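Local structure of tryptophan halogenase superfamily (Brevundimonas sp. BAL3, 6FRL) at residues Arg64-Gly67 against Arg72-Asp75; Trp120-Arg125 against Pro466-Met471. The protein is a flavin-dependent halogenase that prefers bromination over chlorination and belongs to the tryptophan halogenase family. One frame throughout, in Å; residues are numbered along the deposited sequence.

How the contacts relate
From the N terminus the chain runs through strand 13-17, helix 20-33 and strand 40-45, the two strands lying side by side and parallel in the mixed six-strand sheet, before it reaches helix 61-68. Contact 1 closes a very short loop there: only four residues part 64-67 from 72-75, and the pair ties helix 61-68 to the start of helix 73-79. Contact 2 opens later, at helix 116-125, and its partner 466-471 comes 340 intervening residues further on, just ahead of helix 473-492. The two are therefore in series, neither nested nor crossed. Their nearest atoms stay about 28 Å apart; contact 1 is local, whereas contact 2 brings distant parts of the sequence together beside the second subunit.

Contact 1. Residues Arg64-Gly67 against Arg72-Asp75; sequences RFYG and RDDD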
loop_
_atom_site.group_PDB
_atom_site.type_symbol
_atom_site.label_atom_id
_atom_site.label_comp_id
_atom_site.label_asym_id
_atom_site.label_seq_id
_atom_site.Cartn_x
_atom_site.Cartn_y
_atom_site.Cartn_z
ATOM N N ARG B 64 -5.070 -17.036 -9.266
ATOM C CA ARG B 64 -3.636 -16.802 -9.257
ATOM C C ARG B 64 -2.890 -17.904 -8.483
ATOM O O ARG B 64 -1.790 -18.269 -8.857
ATOM C CB ARG B 64 -3.297 -15.404 -8.699
ATOM C CG ARG B 64 -1.805 -15.066 -8.702
ATOM C CD ARG B 64 -1.491 -13.742 -7.985
ATOM N NE ARG B 64 -1.587 -13.818 -6.497
ATOM C CZ ARG B 64 -2.330 -13.027 -5.696
ATOM N NH1 ARG B 64 -3.094 -12.033 -6.172
ATOM N NH2 ARG B 64 -2.306 -13.226 -4.376
ATOM N N PHE B 65 -3.499 -18.421 -7.416
ATOM C CA PHE B 65 -2.860 -19.436 -6.574
ATOM C C PHE B 65 -2.552 -20.674 -7.406
ATOM O O PHE B 65 -1.403 -21.112 -7.491
ATOM C CB PHE B 65 -3.722 -19.763 -5.346
ATOM C CG PHE B 65 -3.222 -20.921 -4.544
ATOM C CD1 PHE B 65 -2.271 -20.732 -3.529
ATOM C CD2 PHE B 65 -3.700 -22.208 -4.785
ATOM C CE1 PHE B 65 -1.798 -21.803 -2.799
ATOM C CE2 PHE B 65 -3.209 -23.294 -4.074
ATOM C CZ PHE B 65 -2.266 -23.089 -3.081
ATOM N N TYR B 66 -3.574 -21.217 -8.049
ATOM C CA TYR B 66 -3.385 -22.406 -8.901
ATOM C C TYR B 66 -2.699 -22.058 -10.238
ATOM O O TYR B 66 -2.039 -22.930 -10.849
ATOM C CB TYR B 66 -4.680 -23.224 -9.064
ATOM C CG TYR B 66 -5.908 -22.599 -9.748
ATOM C CD1 TYR B 66 -5.953 -22.418 -11.114
ATOM C CD2 TYR B 66 -7.076 -22.355 -9.033
ATOM C CE1 TYR B 66 -7.100 -21.927 -11.752
ATOM C CE2 TYR B 66 -8.221 -21.882 -9.643
ATOM C CZ TYR B 66 -8.233 -21.659 -11.005
ATOM O OH TYR B 66 -9.363 -21.167 -11.621
ATOM N N GLY B 67 -2.834 -20.794 -10.658
ATOM C CA GLY B 67 -2.021 -20.214 -11.733
ATOM C C GLY B 67 -0.526 -20.397 -11.520
ATOM O O GLY B 67 0.165 -20.885 -12.417
ATOM N N ARG B 72 -4.516 -24.746 -15.175
ATOM C CA ARG B 72 -5.430 -23.899 -15.960
ATOM C C ARG B 72 -6.803 -23.842 -15.291
ATOM O O ARG B 72 -7.190 -24.786 -14.582
ATOM C CB ARG B 72 -5.629 -24.471 -17.345
ATOM C CG ARG B 72 -4.349 -24.523 -18.192
ATOM C CD ARG B 72 -4.505 -25.460 -19.394
ATOM N NE ARG B 72 -5.731 -25.115 -20.110
ATOM C CZ ARG B 72 -5.841 -24.198 -21.077
ATOM N NH1 ARG B 72 -4.769 -23.539 -21.557
ATOM N NH2 ARG B 72 -7.052 -23.916 -21.549
ATOM N N ASP B 73 -7.524 -22.736 -15.538
ATOM C CA ASP B 73 -8.896 -22.523 -15.042
ATOM C C ASP B 73 -9.814 -23.644 -15.498
ATOM O O ASP B 73 -10.530 -24.222 -14.692
ATOM C CB ASP B 73 -9.501 -21.189 -15.514
ATOM C CG ASP B 73 -8.785 -19.958 -14.948
ATOM O OD1 ASP B 73 -8.614 -19.803 -13.709
ATOM O OD2 ASP B 73 -8.420 -19.111 -15.757
ATOM N N ASP B 74 -9.790 -23.985 -16.779
ATOM C CA ASP B 74 -10.716 -25.032 -17.261
ATOM C C ASP B 74 -10.474 -26.405 -16.614
ATOM O O ASP B 74 -11.443 -27.044 -16.158
ATOM C CB ASP B 74 -10.874 -25.076 -18.804
ATOM C CG ASP B 74 -9.573 -25.237 -19.558
ATOM O OD1 ASP B 74 -8.553 -25.726 -19.015
ATOM O OD2 ASP B 74 -9.575 -24.886 -20.757
ATOM N N ASP B 75 -9.218 -26.836 -16.516
ATOM C CA ASP B 75 -8.923 -28.141 -15.916
ATOM C C ASP B 75 -9.350 -28.158 -14.427
ATOM O O ASP B 75 -10.000 -29.131 -13.984
ATOM C CB ASP B 75 -7.444 -28.529 -16.067
ATOM C CG ASP B 75 -6.994 -28.714 -17.560
ATOM O OD1 ASP B 75 -7.794 -29.178 -18.444
ATOM O OD2 ASP B 75 -5.795 -28.389 -17.828
#
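Tyr66 and Asp73 meet across a short helix-to-helix connection: Arg64-Gly67 is helical and belongs to helix 61-68, while Arg72 sits at the N-cap position of helix 73-79, whose first residues are Asp73-Asp75. The CB of Tyr66 points toward 72-75, and with CG between the backbone N and the carbonyl carbon (chi1 63°) the hydroxyl end of the ring lies beside Asp73, where Tyr66 OH donates to Asp73 OD1 at 2.6 Å. The acceptor uses its anti lone pair and lies at the ring edge, near the ring plane, with OD1 also 3.3 Å from Tyr66 CE1. Ring and carboxylate planes stand 80° apart. The other carboxylate oxygen, Asp73 OD2, forms a salt bridge with Arg63, so the aspartate is tied twice to helix 61-68. A phenylalanine in place of Tyr66 would probably leave Asp73 OD1 without this donor and its carboxylate less firmly fixed. Within 72-75, Arg72 grips Asp74 side-on, NE to OD1 at 3.1 Å and NH2 to OD2 at 2.8 Å, both acceptors near the guanidinium plane. Two consecutive helices of the tryptophan halogenase family are joined here by a short connection, held by a tyrosine-aspartate bond, with an Arg-Asp salt bridge at the start of the second.

Contact 2. Residues Trp120-Arg125 against Pro466-Met471; sequences WLKQRR and PAVDAM
A salt bridge between Lys122 and Asp469 joins the C-terminal end of helix 116-125 to the loop that leads into helix 473-492. Lys122 is the residue that reaches across. Its chain leaves with CG anti to the backbone N (chi1 170°), stays extended through CE, and bends only at the last torsion (chi4 55°), which turns NZ to within 3.0 Å of Asp469 OD1. The oxygen is met on its anti side, with the ammonium 16° out of the carboxylate plane. The aliphatic part of the lysine packs alongside Val468: Lys122 CD lies 3.8 Å from Val468 CG1. Lys122 CE comes 3.7 Å from the carbonyl of Met471, atom O. This is a long-range tertiary contact between a helix and a loop of helix-like backbone, and it lies at the subunit boundary, where Pro466, Ala467 and Ala470 pack on the second subunit. Asp469 has further partners: OD2 forms a salt bridge with Arg10 of the second subunit, and OD1 is also hydrogen-bonded to His464 NE2. One carboxylate thus serves the helix, its own loop and the neighbouring chain. Val468 touches His118 and Tyr119, one turn back along the helix, while both Lys122 and Met471 pack on Leu476 of helix 473-492.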
loop_
_atom_site.group_PDB
_atom_site.type_symbol
_atom_site.label_atom_id
_atom_site.label_comp_id
_atom_site.label_asym_id
_atom_site.label_seq_id
_atom_site.Cartn_x
_atom_site.Cartn_y
_atom_site.Cartn_z
ATOM N N TRP B 120 -20.969 10.654 -9.639
ATOM C CA TRP B 120 -22.243 9.955 -9.472
ATOM C C TRP B 120 -23.098 10.586 -8.374
ATOM O O TRP B 120 -24.317 10.727 -8.529
ATOM C CB TRP B 120 -22.028 8.475 -9.159
ATOM C CG TRP B 120 -23.303 7.706 -9.016
ATOM C CD1 TRP B 120 -24.108 7.247 -10.021
ATOM C CD2 TRP B 120 -23.934 7.337 -7.796
ATOM N NE1 TRP B 120 -25.201 6.591 -9.494
ATOM C CE2 TRP B 120 -25.119 6.634 -8.129
ATOM C CE3 TRP B 120 -23.611 7.522 -6.452
ATOM C CZ2 TRP B 120 -25.998 6.120 -7.151
ATOM C CZ3 TRP B 120 -24.487 7.018 -5.472
ATOM C CH2 TRP B 120 -25.664 6.323 -5.833
ATOM N N LEU B 121 -22.480 10.959 -7.261
ATOM C CA LEU B 121 -23.230 11.632 -6.195
ATOM C C LEU B 121 -23.782 13.009 -6.585
ATOM O O LEU B 121 -24.928 13.310 -6.261
ATOM C CB LEU B 121 -22.409 11.739 -4.906
ATOM C CG LEU B 121 -22.276 10.395 -4.191
ATOM C CD1 LEU B 121 -21.063 10.352 -3.272
ATOM C CD2 LEU B 121 -23.570 10.096 -3.441
ATOM N N LYS B 122 -22.982 13.825 -7.265
ATOM C CA LYS B 122 -23.455 15.109 -7.796
ATOM C C LYS B 122 -24.726 14.927 -8.619
ATOM O O LYS B 122 -25.736 15.600 -8.389
ATOM C CB LYS B 122 -22.392 15.807 -8.668
ATOM C CG LYS B 122 -22.963 17.011 -9.416
ATOM C CD LYS B 122 -21.844 17.801 -10.116
ATOM C CE LYS B 122 -22.356 19.064 -10.761
ATOM N NZ LYS B 122 -23.065 19.880 -9.735
ATOM N N GLN B 123 -24.676 14.002 -9.565
ATOM C CA GLN B 123 -25.827 13.739 -10.446
ATOM C C GLN B 123 -27.002 13.180 -9.659
ATOM O O GLN B 123 -28.153 13.524 -9.905
ATOM C CB GLN B 123 -25.441 12.812 -11.604
ATOM C CG GLN B 123 -26.388 12.845 -12.808
ATOM C CD GLN B 123 -26.442 14.200 -13.529
ATOM O OE1 GLN B 123 -25.478 14.976 -13.556
ATOM N NE2 GLN B 123 -27.599 14.495 -14.090
ATOM N N ARG B 124 -26.711 12.330 -8.692
ATOM C CA ARG B 124 -27.755 11.809 -7.823
ATOM C C ARG B 124 -28.438 12.936 -7.050
ATOM O O ARG B 124 -29.630 12.856 -6.794
ATOM C CB ARG B 124 -27.185 10.767 -6.852
ATOM C CG ARG B 124 -28.215 10.173 -5.935
ATOM C CD ARG B 124 -27.590 9.187 -4.982
ATOM N NE ARG B 124 -28.616 8.536 -4.160
ATOM C CZ ARG B 124 -28.972 8.907 -2.929
ATOM N NH1 ARG B 124 -28.321 9.874 -2.259
ATOM N NH2 ARG B 124 -29.934 8.232 -2.324
ATOM N N ARG B 125 -27.665 13.956 -6.676
ATOM C CA ARG B 125 -28.178 15.125 -5.959
ATOM C C ARG B 125 -29.175 15.873 -6.859
ATOM O O ARG B 125 -30.248 16.272 -6.406
ATOM C CB ARG B 125 -27.005 16.026 -5.537
ATOM C CG ARG B 125 -27.286 17.114 -4.526
ATOM C CD ARG B 125 -26.169 18.158 -4.494
ATOM N NE ARG B 125 -25.024 17.692 -3.700
ATOM C CZ ARG B 125 -24.958 17.706 -2.361
ATOM N NH1 ARG B 125 -25.982 18.130 -1.610
ATOM N NH2 ARG B 125 -23.853 17.268 -1.756
ATOM N N PRO B 466 -15.590 19.045 -4.096
ATOM C CA PRO B 466 -16.113 20.263 -4.789
ATOM C C PRO B 466 -15.463 20.648 -6.120
ATOM O O PRO B 466 -15.918 21.601 -6.746
ATOM C CB PRO B 466 -15.878 21.387 -3.784
ATOM C CG PRO B 466 -14.692 20.928 -3.019
ATOM C CD PRO B 466 -14.724 19.414 -2.961
ATOM N N ALA B 467 -14.409 19.948 -6.548
ATOM C CA ALA B 467 -13.855 20.155 -7.904
ATOM C C ALA B 467 -14.806 19.608 -8.984
ATOM O O ALA B 467 -14.748 20.005 -10.150
ATOM C CB ALA B 467 -12.475 19.521 -8.012
ATOM N N VAL B 468 -15.674 18.705 -8.541
ATOM C CA VAL B 468 -16.686 18.046 -9.353
ATOM C C VAL B 468 -17.828 18.970 -9.744
ATOM O O VAL B 468 -18.361 18.826 -10.822
ATOM C CB VAL B 468 -17.239 16.809 -8.591
ATOM C CG1 VAL B 468 -18.456 16.204 -9.254
ATOM C CG2 VAL B 468 -16.150 15.753 -8.460
ATOM N N ASP B 469 -18.217 19.901 -8.865
ATOM C CA ASP B 469 -19.279 20.914 -9.157
ATOM C C ASP B 469 -18.885 21.965 -10.214
ATOM O O ASP B 469 -19.733 22.717 -10.660
ATOM C CB ASP B 469 -19.715 21.621 -7.883
ATOM C CG ASP B 469 -20.388 20.677 -6.888
ATOM O OD1 ASP B 469 -21.273 19.885 -7.269
ATOM O OD2 ASP B 469 -20.038 20.742 -5.694
ATOM N N ALA B 470 -17.607 22.014 -10.603
ATOM C CA ALA B 470 -17.133 22.731 -11.809
ATOM C C ALA B 470 -17.747 22.224 -13.152
ATOM O O ALA B 470 -17.773 22.953 -14.151
ATOM C CB ALA B 470 -15.600 22.679 -11.884
ATOM N N MET B 471 -18.209 20.978 -13.181
ATOM C CA MET B 471 -18.767 20.341 -14.384
ATOM C C MET B 471 -20.248 20.712 -14.609
ATOM O O MET B 471 -21.019 20.900 -13.658
ATOM C CB MET B 471 -18.591 18.814 -14.266
ATOM C CG MET B 471 -18.691 18.007 -15.551
ATOM S SD MET B 471 -17.604 16.536 -15.523
ATOM C CE MET B 471 -18.680 15.255 -16.168
#